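Local coordinates for hypothetical signal peptide protein (Sinorhizobium meliloti, PDB 3PJY), which is of unknown function, belongs to the DUF192 family and is possibly a transcription regulator, at residues G48-W62 / E93-E107. Sequence-based numbering, arbitrary orientation. Where two conformers were deposited one is given.
Sequences GMLFDFGETRPVMMW and EAIIDSREPVAYVLE. With SO4 (sulfate ion), chain G.
Met49 to Asp52 pair antiparallel with Tyr104 to Glu107, the short axes 4.6 Å apart at 168°, and after each segment turns a corner the same two segments meet again at Arg57/Val102 and, in a register shifted by two, at Met60-Met61/Ile96-Asp97. The first ladder joins two central strands of the mixed sheet; strand 19-27 flanks 48-53 on its other edge. Four backbone bonds hold Met49 to Glu107 and Phe51 to Val105, and Phe53 N adds a weak one to Ala103 O. Beyond the corner the chain folds back over the sheet, enclosing an apolar layer. Here the selenomethionine Met61, bent at chi2 and chi3, curls its CE over the centre of the Phe51 ring, 3.8 Å above the plane; the same methyl lies 3.9 Å from Val105 CG1. Val59 works both ways: CG1 lies over the centre of one face of the Phe53 ring, while CG2 meets Val102 CG2 at 3.7 Å and slides past Val105. The Glu107 carboxylate sits at the edge of the Phe51 ring, their planes 67° apart. Between the two short ladders, Ser98 OG accepts from Val59 N at 3.0 Å and donates to Glu100 O at 2.7 Å, as Ser98 N reaches Val59 O. An alanine at Ser98 would remove that hydroxyl, is likely to leave Val59 N without its acceptor, and could let the 98-100 turn shift. At the corner by Gly54, water 1 bridges Asp52 OD1 and Ala103 O, and Asp52 OD1 also closes an Asx turn with Gly54 N. The serine thus serves Val59 N and Glu100 O, which the ladders do not pair, and the water adds a partner at Ala103 O, while methyl-on-ring packing joins the layers.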
ATOM      1  N   GLY B  48      -5.697   5.385   8.835  1.00 15.43           N
ATOM      2  CA  GLY B  48      -5.412   5.569  10.241  1.00 15.36           C
ATOM      3  C   GLY B  48      -4.776   6.899  10.530  1.00 14.78           C
ATOM      4  O   GLY B  48      -4.700   7.772   9.652  1.00 14.77           O
HETATM    5  N   MSE B  49      -4.366   7.057  11.777  1.00 14.38           N
HETATM    6  CA  MSE B  49      -3.696   8.268  12.195  1.00 14.22           C
HETATM    7  C   MSE B  49      -2.368   7.864  12.827  1.00 13.32           C
HETATM    8  O   MSE B  49      -2.311   7.003  13.708  1.00 13.96           O
HETATM    9  CB  MSE B  49      -4.574   9.068  13.138  1.00 13.49           C
HETATM   10  CG  MSE B  49      -3.893  10.326  13.603  1.00 13.63           C
HETATM   11 SE   MSE B  49      -5.051  11.638  14.466  0.75 13.83          SE
HETATM   12  CE  MSE B  49      -5.969  12.287  12.924  1.00 15.81           C
ATOM     13  N   LEU B  50      -1.308   8.513  12.365  1.00 12.84           N
ATOM     14  CA  LEU B  50       0.032   8.254  12.833  1.00 11.98           C
ATOM     15  C   LEU B  50       0.442   9.482  13.680  1.00 12.95           C
ATOM     16  O   LEU B  50       0.572  10.598  13.183  1.00 14.91           O
ATOM     17  CB  LEU B  50       1.024   8.068  11.700  1.00 13.40           C
ATOM     18  CG  LEU B  50       2.478   7.755  12.084  1.00 14.77           C
ATOM     19  CD1 LEU B  50       2.556   6.425  12.857  1.00 14.37           C
ATOM     20  CD2 LEU B  50       3.339   7.696  10.805  1.00 18.25           C
ATOM     21  N   PHE B  51       0.618   9.226  14.957  1.00 13.98           N
ATOM     22  CA  PHE B  51       1.018  10.223  15.952  1.00 13.03           C
ATOM     23  C   PHE B  51       2.536  10.251  15.962  1.00 13.50           C
ATOM     24  O   PHE B  51       3.189   9.237  16.277  1.00 14.63           O
ATOM     25  CB  PHE B  51       0.489   9.851  17.322  1.00 13.43           C
ATOM     26  CG  PHE B  51      -1.020   9.867  17.415  1.00 13.01           C
ATOM     27  CD1 PHE B  51      -1.765   8.834  16.866  1.00 13.75           C
ATOM     28  CD2 PHE B  51      -1.709  10.932  18.001  1.00 12.41           C
ATOM     29  CE1 PHE B  51      -3.149   8.843  16.866  1.00 13.25           C
ATOM     30  CE2 PHE B  51      -3.117  10.919  18.028  1.00 15.08           C
ATOM     31  CZ  PHE B  51      -3.832   9.913  17.470  1.00 14.33           C
ATOM     32  N   ASP B  52       3.127  11.394  15.635  1.00 14.00           N
ATOM     33  CA  ASP B  52       4.584  11.580  15.554  1.00 14.78           C
ATOM     34  C   ASP B  52       4.958  12.487  16.699  1.00 15.96           C
ATOM     35  O   ASP B  52       4.669  13.697  16.690  1.00 15.53           O
ATOM     36  CB  ASP B  52       4.933  12.212  14.214  1.00 17.04           C
ATOM     37  CG  ASP B  52       6.422  12.470  14.052  1.00 22.49           C
ATOM     38  OD1 ASP B  52       7.170  12.324  15.020  1.00 22.52           O
ATOM     39  OD2 ASP B  52       6.842  12.832  12.948  1.00 28.72           O
ATOM     40  N   PHE B  53       5.529  11.907  17.756  1.00 15.74           N
ATOM     41  CA  PHE B  53       5.844  12.653  18.982  1.00 15.22           C
ATOM     42  C   PHE B  53       7.093  13.513  18.883  1.00 17.52           C
ATOM     43  O   PHE B  53       7.361  14.323  19.776  1.00 17.61           O
ATOM     44  CB  PHE B  53       5.979  11.652  20.135  1.00 14.79           C
ATOM     45  CG  PHE B  53       4.721  10.908  20.356  1.00 16.12           C
ATOM     46  CD1 PHE B  53       3.655  11.519  20.921  1.00 17.34           C
ATOM     47  CD2 PHE B  53       4.558   9.613  19.887  1.00 21.76           C
ATOM     48  CE1 PHE B  53       2.453  10.864  21.071  1.00 21.22           C
ATOM     49  CE2 PHE B  53       3.338   8.970  20.079  1.00 23.70           C
ATOM     50  CZ  PHE B  53       2.302   9.642  20.617  1.00 18.48           C
ATOM     51  N   GLY B  54       7.850  13.313  17.816  1.00 17.61           N
ATOM     52  CA  GLY B  54       9.070  14.090  17.586  1.00 17.83           C
ATOM     53  C   GLY B  54      10.205  13.824  18.562  1.00 18.72           C
ATOM     54  O   GLY B  54      11.160  14.617  18.670  1.00 22.11           O
ATOM     55  N   GLU B  55      10.136  12.679  19.237  1.00 18.27           N
ATOM     56  CA  GLU B  55      11.134  12.279  20.209  1.00 18.47           C
ATOM     57  C   GLU B  55      10.816  10.837  20.593  1.00 18.30           C
ATOM     58  O   GLU B  55       9.687  10.352  20.384  1.00 16.95           O
ATOM     59  CB  GLU B  55      11.104  13.157  21.445  1.00 19.63           C
ATOM     60  CG  GLU B  55       9.833  13.062  22.255  1.00 19.31           C
ATOM     61  CD  GLU B  55       9.770  13.962  23.498  1.00 24.82           C
ATOM     62  OE1 GLU B  55      10.739  14.646  23.782  1.00 29.30           O
ATOM     63  OE2 GLU B  55       8.723  13.961  24.197  1.00 24.79           O
ATOM     64  N   THR B  56      11.802  10.151  21.168  1.00 18.00           N
ATOM     65  CA  THR B  56      11.602   8.850  21.770  1.00 17.92           C
ATOM     66  C   THR B  56      11.480   8.996  23.277  1.00 20.68           C
ATOM     67  O   THR B  56      12.405   9.454  23.964  1.00 21.34           O
ATOM     68  CB  THR B  56      12.768   7.934  21.410  1.00 21.38           C
ATOM     69  OG1 THR B  56      12.708   7.628  20.011  1.00 21.89           O
ATOM     70  CG2 THR B  56      12.751   6.623  22.244  1.00 22.53           C
ATOM     71  N   ARG B  57      10.327   8.609  23.791  1.00 16.11           N
ATOM     72  CA  ARG B  57       9.964   8.792  25.202  1.00 18.39           C
ATOM     73  C   ARG B  57       8.709   7.953  25.428  1.00 17.16           C
ATOM     74  O   ARG B  57       7.958   7.722  24.497  1.00 17.30           O
ATOM     75  CB  ARG B  57       9.672  10.280  25.488  1.00 21.31           C
ATOM     76  CG  ARG B  57       9.389  10.567  26.929  1.00 24.72           C
ATOM     77  CD  ARG B  57       9.136  12.035  27.257  1.00 23.82           C
ATOM     78  NE  ARG B  57       8.954  12.092  28.706  1.00 29.64           N
ATOM     79  CZ  ARG B  57       9.074  13.185  29.447  1.00 35.16           C
ATOM     80  NH1 ARG B  57       9.388  14.351  28.883  1.00 33.37           N
ATOM     81  NH2 ARG B  57       8.921  13.091  30.769  1.00 37.03           N
ATOM     82  N   PRO B  58       8.448   7.484  26.671  1.00 18.62           N
ATOM     83  CA  PRO B  58       7.151   6.809  26.828  1.00 19.46           C
ATOM     84  C   PRO B  58       5.994   7.743  26.567  1.00 19.29           C
ATOM     85  O   PRO B  58       6.127   8.978  26.771  1.00 19.14           O
ATOM     86  CB  PRO B  58       7.173   6.365  28.290  1.00 22.73           C
ATOM     87  CG  PRO B  58       8.624   6.209  28.585  1.00 22.51           C
ATOM     88  CD  PRO B  58       9.281   7.387  27.884  1.00 21.76           C
ATOM     89  N   VAL B  59       4.882   7.190  26.083  1.00 17.92           N
ATOM     90  CA  VAL B  59       3.709   7.994  25.804  1.00 17.72           C
ATOM     91  C   VAL B  59       2.457   7.357  26.414  1.00 18.12           C
ATOM     92  O   VAL B  59       2.408   6.140  26.709  1.00 19.19           O
ATOM     93  CB  VAL B  59       3.476   8.219  24.304  1.00 19.56           C
ATOM     94  CG1 VAL B  59       4.708   8.822  23.659  1.00 22.06           C
ATOM     95  CG2 VAL B  59       3.147   6.982  23.622  1.00 20.17           C
HETATM   96  N   MSE B  60       1.474   8.198  26.606  1.00 19.74           N
HETATM   97  CA  MSE B  60       0.188   7.822  27.179  1.00 18.30           C
HETATM   98  C   MSE B  60      -0.904   8.191  26.183  1.00 16.94           C
HETATM   99  O   MSE B  60      -1.007   9.330  25.723  1.00 17.52           O
HETATM  100  CB  MSE B  60      -0.005   8.575  28.495  1.00 21.41           C
HETATM  101  CG  MSE B  60       1.067   8.220  29.476  1.00 23.44           C
HETATM  102 SE   MSE B  60       0.700   8.799  31.292  0.75 32.04          SE
HETATM  103  CE  MSE B  60       0.210  10.263  30.839  1.00 19.80           C
HETATM  104  N   MSE B  61      -1.778   7.214  25.879  1.00 16.81           N
HETATM  105  CA  MSE B  61      -2.925   7.419  25.013  1.00 16.27           C
HETATM  106  C   MSE B  61      -4.206   7.126  25.769  1.00 15.70           C
HETATM  107  O   MSE B  61      -4.198   6.435  26.767  1.00 16.52           O
HETATM  108  CB  MSE B  61      -2.834   6.456  23.839  1.00 17.68           C
HETATM  109  CG  MSE B  61      -1.522   6.469  23.057  1.00 17.71           C
HETATM  110 SE   MSE B  61      -1.202   8.112  22.085  0.75 17.12          SE
HETATM  111  CE  MSE B  61      -2.549   7.989  20.764  1.00 20.99           C
ATOM    112  N   TRP B  62      -5.284   7.692  25.264  1.00 14.89           N
ATOM    113  CA  TRP B  62      -6.628   7.372  25.771  1.00 15.73           C
ATOM    114  C   TRP B  62      -7.685   7.534  24.702  1.00 16.55           C
ATOM    115  O   TRP B  62      -7.386   7.908  23.550  1.00 19.28           O
ATOM    116  CB  TRP B  62      -6.941   8.179  27.046  1.00 16.82           C
ATOM    117  CG  TRP B  62      -7.096   9.697  26.884  1.00 16.53           C
ATOM    118  CD1 TRP B  62      -6.956  10.424  25.750  1.00 19.38           C
ATOM    119  CD2 TRP B  62      -7.366  10.650  27.930  1.00 19.35           C
ATOM    120  NE1 TRP B  62      -7.136  11.775  26.009  1.00 18.88           N
ATOM    121  CE2 TRP B  62      -7.364  11.928  27.344  1.00 21.18           C
ATOM    122  CE3 TRP B  62      -7.594  10.539  29.292  1.00 26.11           C
ATOM    123  CZ2 TRP B  62      -7.623  13.100  28.084  1.00 23.93           C
ATOM    124  CZ3 TRP B  62      -7.839  11.710  30.034  1.00 29.14           C
ATOM    125  CH2 TRP B  62      -7.840  12.960  29.429  1.00 29.42           C
ATOM    126  N   GLU B  93     -11.538   7.114  29.435  0.66 20.95           N
ATOM    127  CA  GLU B  93     -10.400   7.902  29.873  0.66 20.33           C
ATOM    128  C   GLU B  93      -9.275   7.061  30.541  0.34 20.74           C
ATOM    129  O   GLU B  93      -8.305   7.621  31.047  0.34 22.89           O
ATOM    130  CB  GLU B  93     -10.837   9.054  30.793  0.66 24.69           C
ATOM    131  CG  GLU B  93     -11.263  10.260  30.019  0.66 25.73           C
ATOM    132  CD  GLU B  93     -11.942  11.256  30.912  0.66 39.75           C
ATOM    133  OE1 GLU B  93     -11.300  11.651  31.925  0.66 27.19           O
ATOM    134  OE2 GLU B  93     -13.110  11.600  30.605  0.66 41.28           O
ATOM    135  N   ALA B  94      -9.365   5.725  30.501  1.00 20.95           N
ATOM    136  CA  ALA B  94      -8.284   4.869  30.989  1.00 20.75           C
ATOM    137  C   ALA B  94      -7.038   5.093  30.162  1.00 20.84           C
ATOM    138  O   ALA B  94      -7.075   4.999  28.929  1.00 23.36           O
ATOM    139  CB  ALA B  94      -8.710   3.390  30.885  1.00 23.52           C
ATOM    140  N   ILE B  95      -5.919   5.349  30.819  1.00 19.93           N
ATOM    141  CA  ILE B  95      -4.646   5.555  30.136  1.00 19.84           C
ATOM    142  C   ILE B  95      -4.106   4.251  29.653  1.00 20.98           C
ATOM    143  O   ILE B  95      -4.046   3.262  30.414  1.00 22.80           O
ATOM    144  CB  ILE B  95      -3.601   6.232  31.082  1.00 22.46           C
ATOM    145  CG1 ILE B  95      -4.078   7.653  31.432  1.00 23.66           C
ATOM    146  CG2 ILE B  95      -2.156   6.171  30.446  1.00 22.70           C
ATOM    147  CD1 ILE B  95      -3.270   8.384  32.568  1.00 26.81           C
ATOM    148  N   ILE B  96      -3.685   4.249  28.389  1.00 17.78           N
ATOM    149  CA  ILE B  96      -2.999   3.148  27.765  1.00 19.92           C
ATOM    150  C   ILE B  96      -1.557   3.604  27.592  1.00 21.86           C
ATOM    151  O   ILE B  96      -1.277   4.501  26.799  1.00 19.37           O
ATOM    152  CB  ILE B  96      -3.639   2.778  26.407  1.00 18.36           C
ATOM    153  CG1 ILE B  96      -5.121   2.442  26.602  1.00 23.54           C
ATOM    154  CG2 ILE B  96      -2.855   1.597  25.755  1.00 20.05           C
ATOM    155  CD1 ILE B  96      -5.933   2.315  25.315  1.00 27.08           C
ATOM    156  N   ASP B  97      -0.660   3.028  28.391  1.00 21.81           N
ATOM    157  CA  ASP B  97       0.728   3.466  28.431  1.00 23.73           C
ATOM    158  C   ASP B  97       1.559   2.640  27.470  1.00 24.02           C
ATOM    159  O   ASP B  97       1.320   1.438  27.325  1.00 25.95           O
ATOM    160  CB  ASP B  97       1.278   3.366  29.852  1.00 27.62           C
ATOM    161  CG  ASP B  97       2.516   4.242  30.038  1.00 30.93           C
ATOM    162  OD1 ASP B  97       2.334   5.471  30.168  1.00 31.76           O
ATOM    163  OD2 ASP B  97       3.622   3.683  30.015  1.00 35.66           O
ATOM    164  N   SER B  98       2.550   3.261  26.828  1.00 20.89           N
ATOM    165  CA  SER B  98       3.424   2.547  25.951  1.00 20.75           C
ATOM    166  C   SER B  98       4.345   1.592  26.759  1.00 25.54           C
ATOM    167  O   SER B  98       4.896   0.678  26.168  1.00 29.25           O
ATOM    168  CB  SER B  98       4.265   3.519  25.112  1.00 21.44           C
ATOM    169  OG  SER B  98       5.139   4.250  25.935  1.00 20.61           O
ATOM    170  N   ARG B  99       4.562   1.855  28.050  1.00 26.81           N
ATOM    171  CA  ARG B  99       5.341   0.945  28.940  1.00 29.40           C
ATOM    172  C   ARG B  99       6.858   1.016  28.727  1.00 29.33           C
ATOM    173  O   ARG B  99       7.621   0.361  29.416  1.00 33.63           O
ATOM    174  CB  ARG B  99       4.858  -0.521  28.780  1.00 32.34           C
ATOM    175  N   GLU B 100       7.286   1.805  27.761  1.00 26.62           N
ATOM    176  CA  GLU B 100       8.668   1.930  27.354  1.00 27.46           C
ATOM    177  C   GLU B 100       8.737   3.045  26.298  1.00 24.29           C
ATOM    178  O   GLU B 100       7.719   3.421  25.694  1.00 24.79           O
ATOM    179  CB  GLU B 100       9.157   0.662  26.685  1.00 28.89           C
ATOM    180  CG  GLU B 100       8.469   0.354  25.403  1.00 26.44           C
ATOM    181  CD  GLU B 100       8.816  -1.017  24.869  1.00 41.89           C
ATOM    182  OE1 GLU B 100      10.011  -1.370  24.843  1.00 51.72           O
ATOM    183  OE2 GLU B 100       7.882  -1.745  24.490  1.00 45.53           O
ATOM    184  N   PRO B 101       9.940   3.539  26.032  1.00 23.65           N
ATOM    185  CA  PRO B 101      10.044   4.674  25.094  1.00 21.25           C
ATOM    186  C   PRO B 101       9.685   4.286  23.676  1.00 19.08           C
ATOM    187  O   PRO B 101      10.117   3.235  23.189  1.00 21.84           O
ATOM    188  CB  PRO B 101      11.521   5.044  25.188  1.00 22.22           C
ATOM    189  CG  PRO B 101      11.935   4.532  26.567  1.00 26.21           C
ATOM    190  CD  PRO B 101      11.232   3.242  26.676  1.00 26.10           C
ATOM    191  N   VAL B 102       8.893   5.115  22.996  1.00 18.45           N
ATOM    192  CA  VAL B 102       8.556   4.942  21.590  1.00 16.83           C
ATOM    193  C   VAL B 102       8.584   6.300  20.897  1.00 18.34           C
ATOM    194  O   VAL B 102       8.716   7.344  21.556  1.00 17.32           O
ATOM    195  CB  VAL B 102       7.138   4.305  21.407  1.00 17.47           C
ATOM    196  CG1 VAL B 102       7.148   2.836  21.971  1.00 20.80           C
ATOM    197  CG2 VAL B 102       6.010   5.146  22.043  1.00 18.62           C
ATOM    198  N   ALA B 103       8.477   6.282  19.566  1.00 17.04           N
ATOM    199  CA  ALA B 103       8.545   7.488  18.757  1.00 15.33           C
ATOM    200  C   ALA B 103       7.230   7.824  18.052  1.00 14.56           C
ATOM    201  O   ALA B 103       7.017   8.951  17.635  1.00 15.92           O
ATOM    202  CB  ALA B 103       9.658   7.349  17.703  1.00 18.81           C
ATOM    203  N   TYR B 104       6.376   6.820  17.866  1.00 15.02           N
ATOM    204  CA  TYR B 104       5.110   6.958  17.137  1.00 14.64           C
ATOM    205  C   TYR B 104       4.055   6.085  17.753  1.00 13.55           C
ATOM    206  O   TYR B 104       4.361   5.052  18.392  1.00 15.69           O
ATOM    207  CB  TYR B 104       5.231   6.541  15.678  1.00 14.37           C
ATOM    208  CG  TYR B 104       6.314   7.197  14.879  1.00 18.09           C
ATOM    209  CD1 TYR B 104       7.573   6.608  14.808  1.00 19.73           C
ATOM    210  CD2 TYR B 104       6.076   8.354  14.162  1.00 19.15           C
ATOM    211  CE1 TYR B 104       8.558   7.147  14.086  1.00 21.99           C
ATOM    212  CE2 TYR B 104       7.100   8.930  13.408  1.00 24.91           C
ATOM    213  CZ  TYR B 104       8.335   8.334  13.423  1.00 24.52           C
ATOM    214  OH  TYR B 104       9.341   8.865  12.669  1.00 29.38           O
ATOM    215  N   VAL B 105       2.801   6.449  17.536  1.00 14.21           N
ATOM    216  CA  VAL B 105       1.673   5.556  17.759  1.00 13.52           C
ATOM    217  C   VAL B 105       0.839   5.579  16.474  1.00 13.66           C
ATOM    218  O   VAL B 105       0.578   6.645  15.902  1.00 13.87           O
ATOM    219  CB  VAL B 105       0.826   5.936  18.949  1.00 13.61           C
ATOM    220  CG1 VAL B 105      -0.530   5.210  18.995  1.00 16.30           C
ATOM    221  CG2 VAL B 105       1.597   5.670  20.283  1.00 14.34           C
ATOM    222  N   LEU B 106       0.456   4.396  16.007  1.00 13.49           N
ATOM    223  CA  LEU B 106      -0.494   4.260  14.876  1.00 12.04           C
ATOM    224  C   LEU B 106      -1.838   3.832  15.434  1.00 14.52           C
ATOM    225  O   LEU B 106      -1.924   2.791  16.099  1.00 14.00           O
ATOM    226  CB  LEU B 106       0.041   3.249  13.845  1.00 13.90           C
ATOM    227  CG  LEU B 106      -0.828   2.991  12.635  1.00 14.66           C
ATOM    228  CD1 LEU B 106      -1.120   4.248  11.841  1.00 14.21           C
ATOM    229  CD2 LEU B 106      -0.153   1.927  11.783  1.00 15.37           C
ATOM    230  N   GLU B 107      -2.871   4.626  15.154  1.00 13.18           N
ATOM    231  CA  GLU B 107      -4.232   4.228  15.469  1.00 12.95           C
ATOM    232  C   GLU B 107      -4.966   3.783  14.207  1.00 14.32           C
ATOM    233  O   GLU B 107      -4.973   4.480  13.202  1.00 13.97           O
ATOM    234  CB  GLU B 107      -5.009   5.345  16.135  1.00 13.53           C
ATOM    235  CG  GLU B 107      -4.598   5.581  17.554  1.00 15.98           C
ATOM    236  CD  GLU B 107      -5.381   6.656  18.273  1.00 18.47           C
ATOM    237  OE1 GLU B 107      -6.116   7.467  17.689  1.00 16.25           O
ATOM    238  OE2 GLU B 107      -5.231   6.714  19.511  1.00 24.32           O
TER
HETATM  239  S   SO4 G 205       8.389   9.539  31.250  1.00 31.39           S
HETATM  240  O1  SO4 G 205       7.372   9.855  30.240  1.00 35.80           O
HETATM  241  O2  SO4 G 205       8.286   8.123  31.667  1.00 27.72           O
HETATM  242  O3  SO4 G 205       8.212  10.380  32.437  1.00 29.48           O
HETATM  243  O4  SO4 G 205       9.747   9.684  30.713  1.00 35.11           O
HETATM  244  O   HOH W   1       8.902  10.639  16.593  1.00 25.89           O